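PDB 3KOP: uncharacterized protein, which is of unknown function but adopts a cyclophilin-like fold and belongs to the DUF3830 family. Local coordinates for residues 29-34 / 167-172; 81-86 / 97-102; 39-42 / 47-50. One frame throughout, in Å; residues are numbered along the deposited sequence. Where two conformers were deposited one is given.

Contact 1: residues 29-34 / 167-172; sequences EKRGVT and QDIWMG
Arg31 reaches from the turn between strands 23-28 and 33-39 to the last turns of helix 159-172 and grips the carboxylate of Asp168. Its NE donates to Asp168 OD2 over 2.8 Å at 145°, meeting the lone pair that faces away from the other oxygen. NH2 adds a weak bond to the same OD2 at 3.0 Å and a longer weak one to Asp168 O. NE and NH2 thus converge on one oxygen, with guanidinium and carboxylate planes 61° apart; this is not a two-oxygen fork. Ile169 CG1 lies over one guanidinium face, 3.6 Å from Arg31 CZ. The Arg31 chain runs extended from CG to NE, which carries the charge across to the helix. Further out, Glu177 pairs with NH1 and Gly173 O accepts from NH2, while Asp168 OD1 bridges to Arg175 of a second subunit. Replacing Arg31 by an alanine would probably leave Asp168 OD2 and Glu177 without the cation they share and take the cover off Ile169 CG1. Next in the chain, Gly32 and Val33 form a G1 beta bulge opposite Leu28. With two carboxylates at its nitrogens, the guanidinium charge is probably largely compensated, and Asp168 links the hairpin turn to the subunit interface.

Contact 2: residues 81-86 / 97-102; sequences KEPGAE and VCYFTF
Glu82 leaves the loop 81-86 beside Thr101, its CB 4.0 Å from Thr101 OG1. CG packs against the same residue, 3.9 Å from Thr101 CG2, and here the chain bends (chi2 -57°), turning the carboxylate toward the hydroxyls of Tyr99 and Thr101. At the tip OE1 accepts hydrogen bonds from both: Tyr99 OH donates to Glu82 OE1 over 2.6 Å on the syn side, 31° out of the carboxylate plane, and Thr101 OG1 donates to it over 2.6 Å on the anti side. Tyr99 and Thr101 point the same way because they are alternate residues of strand 96-103, part of the antiparallel sheet of this cyclophilin-like fold, whereas Phe100 between them points to the other side. OE2 accepts a hydrogen bond from a water that also donates to Tyr99 OH, closing a small ring of bonds through the Tyr99 hydroxyl. Glu82 OE1 lies near the plane of the Tyr99 ring, at its edge, whereas Pro83 covers a face: its CG stands 4.3 Å from the ring centroid in a CH-pi contact, and its CD is 3.8 Å from Tyr99 CE1. A second water donates to Thr101 OG1 and weakly accepts from Gly84 N. Beyond Pro83, Thr47 and Val51 of helix 45-54 also pack on Tyr99.

Contact 3: residues 39-42 / 47-50; sequences LLDD and TSKA
Ser48 turns its OG anti to its own carbonyl carbon (chi1 -64°), placing the hydroxyl beside the backbone of Leu40 while CB faces Leu39 and Asp41. The Asp41 side chain takes a similar first torsion (chi1 -76°), and this brings OD1 to 3.4 Å from Ser48 CB. That approach is of an oxygen to a methylene; the carboxylate has its polar partner in Arg22, to which OD1 forms a salt bridge. Leu39 comes from the strand end with its branch point, CG, 3.9 Å from Ser48 CB, and its CD2 lies 4.0 Å from Ser48 O. Leucine branch and aspartate oxygen thus meet Ser48 CB about at right angles, and Ser48 gives nearly all the surface buried on the helix side. Ser48 OG is 3.3 Å from Leu40 O, but its hydrogen bond goes to Ala44 O, with a weak second one to Phe152 O. The buried hydroxyl is tied mainly to the residue just before its own helix. Leu40 is the centre of an inverse gamma turn, closed by a weak bond from Asp41 N to Leu39 O of 3.0 Å, and this bends the chain as strand 33-39 ends. The contact sets helix 45-54 against the end of strand 33-39 and the turn that follows: Leu39 packs on Phe152 and Ala153 of strand 145-157, Leu40 makes a backbone bond to Phe152, and Thr47 meets Phe152 from the helix.

Overall arrangement
Contacts 2 and 3 adjoin, their centres 11 Å apart, and Thr47 joins them: its OG1 lies 2.7 Å from Glu86 OE1, a probable hydrogen bond, and its CG2 packs 3.5 Å from Tyr99 CB. Helix 45-54 thus meets both the connection from strand 33-39 and the loop 81-86. Contact 1 lies across the chain's centre from both, about 25 Å from contact 2 and about 26 Å from contact 3 between centres, and touches neither. Strand 33-39 runs from contact 1 to contact 3, and in sequence both other contacts fall inside the loop that contact 1 closes. Contact 1 borders a second subunit, whereas no other chain touches contact 3.

Contact 1: residues 29-34 / 167-172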
# COMPACT_ATOMS: atom_id res chain seq x y z
N GLU F 29 -33.91 8.01 5.06
CA GLU F 29 -35.35 8.11 5.32
C GLU F 29 -35.68 8.99 6.49
O GLU F 29 -36.69 9.68 6.47
CB GLU F 29 -35.94 6.75 5.63
CG GLU F 29 -35.68 5.68 4.59
CD GLU F 29 -36.66 5.69 3.45
OE1 GLU F 29 -37.26 6.74 3.16
OE2 GLU F 29 -36.84 4.61 2.85
N LYS F 30 -34.85 8.95 7.54
CA LYS F 30 -35.11 9.73 8.75
C LYS F 30 -34.72 11.17 8.52
O LYS F 30 -35.51 12.08 8.78
CB LYS F 30 -34.33 9.15 9.93
CG LYS F 30 -34.56 9.84 11.25
CD LYS F 30 -33.89 9.06 12.36
CE LYS F 30 -33.98 9.78 13.71
NZ LYS F 30 -32.72 10.53 13.97
N ARG F 31 -33.52 11.41 8.02
CA ARG F 31 -33.16 12.79 7.68
C ARG F 31 -33.95 13.34 6.46
O ARG F 31 -34.00 14.55 6.24
CB ARG F 31 -31.66 12.93 7.48
CG ARG F 31 -30.85 12.73 8.77
CD ARG F 31 -29.42 12.40 8.50
NE ARG F 31 -28.65 12.39 9.73
CZ ARG F 31 -28.66 11.40 10.62
NH1 ARG F 31 -29.37 10.29 10.43
NH2 ARG F 31 -27.92 11.52 11.73
N GLY F 32 -34.54 12.47 5.65
CA GLY F 32 -35.32 12.90 4.50
C GLY F 32 -34.50 13.56 3.41
O GLY F 32 -34.94 14.53 2.80
N VAL F 33 -33.32 13.02 3.13
CA VAL F 33 -32.45 13.55 2.11
C VAL F 33 -32.29 12.53 1.01
O VAL F 33 -32.02 11.35 1.30
CB VAL F 33 -31.06 13.92 2.69
CG1 VAL F 33 -30.12 14.48 1.61
CG2 VAL F 33 -31.23 14.91 3.83
N THR F 34 -32.47 12.97 -0.24
CA THR F 34 -32.37 12.09 -1.40
C THR F 34 -31.41 12.69 -2.43
O THR F 34 -31.38 13.90 -2.65
CB THR F 34 -33.74 11.89 -2.10
OG1 THR F 34 -34.65 11.29 -1.17
CG2 THR F 34 -33.63 10.99 -3.29
N GLN F 167 -22.13 13.71 6.89
CA GLN F 167 -21.36 14.31 7.97
C GLN F 167 -22.20 14.30 9.26
O GLN F 167 -21.67 14.03 10.34
CB GLN F 167 -20.88 15.72 7.62
CG GLN F 167 -19.94 15.84 6.38
CD GLN F 167 -18.51 15.36 6.59
OE1 GLN F 167 -18.14 14.86 7.64
NE2 GLN F 167 -17.69 15.52 5.55
N ASP F 168 -23.49 14.54 9.15
CA ASP F 168 -24.37 14.51 10.27
C ASP F 168 -24.56 13.06 10.78
O ASP F 168 -24.75 12.86 11.97
CB ASP F 168 -25.72 15.15 9.89
CG ASP F 168 -26.64 15.26 11.08
OD1 ASP F 168 -26.39 16.11 11.93
OD2 ASP F 168 -27.60 14.48 11.19
N ILE F 169 -24.52 12.05 9.91
CA ILE F 169 -24.47 10.67 10.39
C ILE F 169 -23.18 10.42 11.18
O ILE F 169 -23.19 9.79 12.24
CB ILE F 169 -24.64 9.65 9.25
CG1 ILE F 169 -26.06 9.75 8.70
CG2 ILE F 169 -24.32 8.22 9.71
CD1 ILE F 169 -26.27 8.99 7.37
N TRP F 170 -22.07 10.95 10.68
CA TRP F 170 -20.78 10.78 11.33
C TRP F 170 -20.81 11.40 12.75
O TRP F 170 -20.44 10.74 13.72
CB TRP F 170 -19.67 11.39 10.45
CG TRP F 170 -18.34 11.44 11.11
CD1 TRP F 170 -17.68 10.42 11.73
CD2 TRP F 170 -17.47 12.58 11.20
NE1 TRP F 170 -16.47 10.86 12.24
CE2 TRP F 170 -16.32 12.18 11.92
CE3 TRP F 170 -17.57 13.91 10.77
CZ2 TRP F 170 -15.27 13.07 12.21
CZ3 TRP F 170 -16.51 14.79 11.05
CH2 TRP F 170 -15.39 14.35 11.77
N MSE F 171 -21.27 12.64 12.88
CA MSE F 171 -21.29 13.34 14.17
C MSE F 171 -22.52 13.02 15.03
O MSE F 171 -22.41 13.06 16.26
CB MSE F 171 -21.23 14.86 13.96
CG MSE F 171 -19.92 15.31 13.26
SE MSE F 171 -18.37 14.81 14.31
CE MSE F 171 -18.87 15.66 15.98
N GLY F 172 -23.66 12.77 14.40
CA GLY F 172 -24.95 12.62 15.08
C GLY F 172 -25.46 11.19 15.17
O GLY F 172 -26.44 10.93 15.86

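Contact 2: residues 81-86 / 97-102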
# COMPACT_ATOMS: atom_id res chain seq x y z
N LYS F 81 -27.08 -14.53 -9.73
CA LYS F 81 -25.65 -14.71 -9.50
C LYS F 81 -24.93 -13.38 -9.36
O LYS F 81 -25.27 -12.38 -10.01
CB LYS F 81 -25.00 -15.57 -10.59
CG LYS F 81 -24.99 -15.01 -11.99
CD LYS F 81 -24.08 -15.84 -12.92
CE LYS F 81 -22.64 -15.92 -12.38
NZ LYS F 81 -21.61 -16.23 -13.44
N GLU F 82 -23.93 -13.39 -8.51
CA GLU F 82 -23.17 -12.19 -8.24
C GLU F 82 -22.49 -11.73 -9.50
O GLU F 82 -22.11 -12.53 -10.34
CB GLU F 82 -22.17 -12.43 -7.11
CG GLU F 82 -22.83 -12.61 -5.77
CD GLU F 82 -23.69 -11.46 -5.37
OE1 GLU F 82 -23.17 -10.33 -5.22
OE2 GLU F 82 -24.91 -11.68 -5.18
N PRO F 83 -22.33 -10.41 -9.64
CA PRO F 83 -21.77 -9.88 -10.87
C PRO F 83 -20.28 -10.16 -11.05
O PRO F 83 -19.79 -10.11 -12.16
CB PRO F 83 -22.03 -8.36 -10.76
CG PRO F 83 -22.18 -8.09 -9.35
CD PRO F 83 -22.75 -9.35 -8.71
N GLY F 84 -19.58 -10.45 -9.95
CA GLY F 84 -18.12 -10.50 -9.98
C GLY F 84 -17.49 -9.14 -10.16
O GLY F 84 -18.19 -8.12 -10.26
N ALA F 85 -16.17 -9.12 -10.24
CA ALA F 85 -15.41 -7.85 -10.36
C ALA F 85 -15.82 -7.11 -11.64
O ALA F 85 -15.77 -7.67 -12.74
CB ALA F 85 -13.88 -8.08 -10.32
N GLU F 86 -16.24 -5.86 -11.49
CA GLU F 86 -16.68 -5.06 -12.65
C GLU F 86 -16.47 -3.58 -12.33
O GLU F 86 -17.00 -3.09 -11.31
CB GLU F 86 -18.17 -5.33 -12.94
CG GLU F 86 -18.62 -4.87 -14.32
CD GLU F 86 -20.15 -5.03 -14.56
OE1 GLU F 86 -20.94 -4.75 -13.64
OE2 GLU F 86 -20.52 -5.40 -15.69
N VAL F 97 -20.98 5.28 -6.37
CA VAL F 97 -21.85 4.33 -5.72
C VAL F 97 -21.30 2.96 -6.02
O VAL F 97 -21.11 2.57 -7.20
CB VAL F 97 -23.35 4.47 -6.15
CG1 VAL F 97 -24.20 3.52 -5.31
CG2 VAL F 97 -23.83 5.91 -6.03
N CYS F 98 -21.01 2.22 -4.95
CA CYS F 98 -20.29 0.95 -5.07
C CYS F 98 -21.07 -0.27 -4.58
O CYS F 98 -21.90 -0.18 -3.68
CB CYS F 98 -19.00 1.04 -4.27
SG CYS F 98 -17.75 2.10 -5.04
N TYR F 99 -20.73 -1.41 -5.17
CA TYR F 99 -21.30 -2.71 -4.83
C TYR F 99 -20.14 -3.62 -4.43
O TYR F 99 -19.17 -3.76 -5.18
CB TYR F 99 -22.03 -3.26 -6.04
CG TYR F 99 -22.73 -4.61 -5.93
CD1 TYR F 99 -22.02 -5.80 -5.73
CD2 TYR F 99 -24.08 -4.72 -6.16
CE1 TYR F 99 -22.66 -7.01 -5.71
CE2 TYR F 99 -24.73 -5.93 -6.13
CZ TYR F 99 -24.03 -7.07 -5.88
OH TYR F 99 -24.68 -8.30 -5.89
N PHE F 100 -20.28 -4.26 -3.27
CA PHE F 100 -19.35 -5.27 -2.79
C PHE F 100 -20.12 -6.54 -2.45
O PHE F 100 -21.20 -6.47 -1.80
CB PHE F 100 -18.66 -4.85 -1.49
CG PHE F 100 -18.03 -3.48 -1.52
CD1 PHE F 100 -18.79 -2.32 -1.30
CD2 PHE F 100 -16.65 -3.35 -1.69
CE1 PHE F 100 -18.20 -1.07 -1.28
CE2 PHE F 100 -16.05 -2.07 -1.65
CZ PHE F 100 -16.82 -0.95 -1.47
N THR F 101 -19.55 -7.68 -2.82
CA THR F 101 -20.04 -9.00 -2.37
C THR F 101 -19.15 -9.47 -1.22
O THR F 101 -17.93 -9.53 -1.36
CB THR F 101 -19.95 -10.00 -3.52
OG1 THR F 101 -20.81 -9.57 -4.59
CG2 THR F 101 -20.32 -11.42 -3.08
N PHE F 102 -19.77 -9.75 -0.07
CA PHE F 102 -19.09 -10.29 1.09
C PHE F 102 -19.76 -11.60 1.52
O PHE F 102 -20.85 -11.94 1.05
CB PHE F 102 -19.20 -9.30 2.25
CG PHE F 102 -18.40 -8.05 2.06
CD1 PHE F 102 -17.01 -8.11 1.94
CD2 PHE F 102 -19.02 -6.81 2.02
CE1 PHE F 102 -16.25 -6.93 1.77
CE2 PHE F 102 -18.28 -5.64 1.86
CZ PHE F 102 -16.89 -5.71 1.73
O HOH W 1 -26.84 -9.91 -5.11
O HOH W 2 -19.49 -10.16 -7.20

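Contact 3: residues 39-42 / 47-50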
# COMPACT_ATOMS: atom_id res chain seq x y z
N LEU F 39 -27.09 5.29 -13.43
CA LEU F 39 -26.65 3.92 -13.41
C LEU F 39 -25.68 3.70 -14.56
O LEU F 39 -25.96 4.09 -15.67
CB LEU F 39 -27.88 3.05 -13.55
CG LEU F 39 -28.07 1.92 -12.62
CD1 LEU F 39 -27.87 2.33 -11.16
CD2 LEU F 39 -29.49 1.33 -12.84
N LEU F 40 -24.53 3.06 -14.29
CA LEU F 40 -23.44 2.98 -15.26
C LEU F 40 -23.59 1.71 -16.12
O LEU F 40 -22.79 0.76 -16.03
CB LEU F 40 -22.08 3.05 -14.57
CG LEU F 40 -21.77 4.36 -13.82
CD1 LEU F 40 -20.42 4.19 -13.12
CD2 LEU F 40 -21.82 5.65 -14.73
N ASP F 41 -24.64 1.71 -16.94
CA ASP F 41 -24.95 0.58 -17.83
C ASP F 41 -23.89 0.35 -18.88
O ASP F 41 -23.75 -0.77 -19.35
CB ASP F 41 -26.32 0.78 -18.50
CG ASP F 41 -27.46 0.50 -17.55
OD1 ASP F 41 -27.45 -0.60 -16.99
OD2 ASP F 41 -28.34 1.34 -17.37
N ASP F 42 -23.14 1.40 -19.24
CA ASP F 42 -22.02 1.24 -20.18
C ASP F 42 -20.82 0.46 -19.60
O ASP F 42 -20.40 -0.52 -20.17
CB ASP F 42 -21.56 2.60 -20.79
CG ASP F 42 -21.18 3.66 -19.74
OD1 ASP F 42 -21.39 3.54 -18.49
OD2 ASP F 42 -20.65 4.70 -20.21
N THR F 47 -23.52 -5.25 -12.84
CA THR F 47 -23.86 -4.77 -11.50
C THR F 47 -25.08 -3.84 -11.54
O THR F 47 -25.93 -3.89 -10.65
CB THR F 47 -22.65 -4.00 -10.87
OG1 THR F 47 -21.47 -4.80 -11.01
CG2 THR F 47 -22.90 -3.67 -9.43
N SER F 48 -25.17 -3.01 -12.59
CA SER F 48 -26.29 -2.09 -12.74
C SER F 48 -27.60 -2.87 -12.87
O SER F 48 -28.60 -2.54 -12.22
CB SER F 48 -26.12 -1.17 -13.94
OG SER F 48 -24.99 -0.31 -13.78
N LYS F 49 -27.56 -3.93 -13.67
CA LYS F 49 -28.74 -4.80 -13.83
C LYS F 49 -29.11 -5.49 -12.53
O LYS F 49 -30.31 -5.53 -12.17
CB LYS F 49 -28.48 -5.86 -14.91
CG LYS F 49 -29.59 -6.93 -15.02
CD LYS F 49 -29.40 -7.78 -16.26
CE LYS F 49 -30.38 -8.97 -16.26
NZ LYS F 49 -31.83 -8.53 -16.08
N ALA F 50 -28.11 -6.06 -11.86
CA ALA F 50 -28.34 -6.85 -10.63
C ALA F 50 -29.02 -5.96 -9.60
O ALA F 50 -30.00 -6.39 -8.94
CB ALA F 50 -27.03 -7.44 -10.06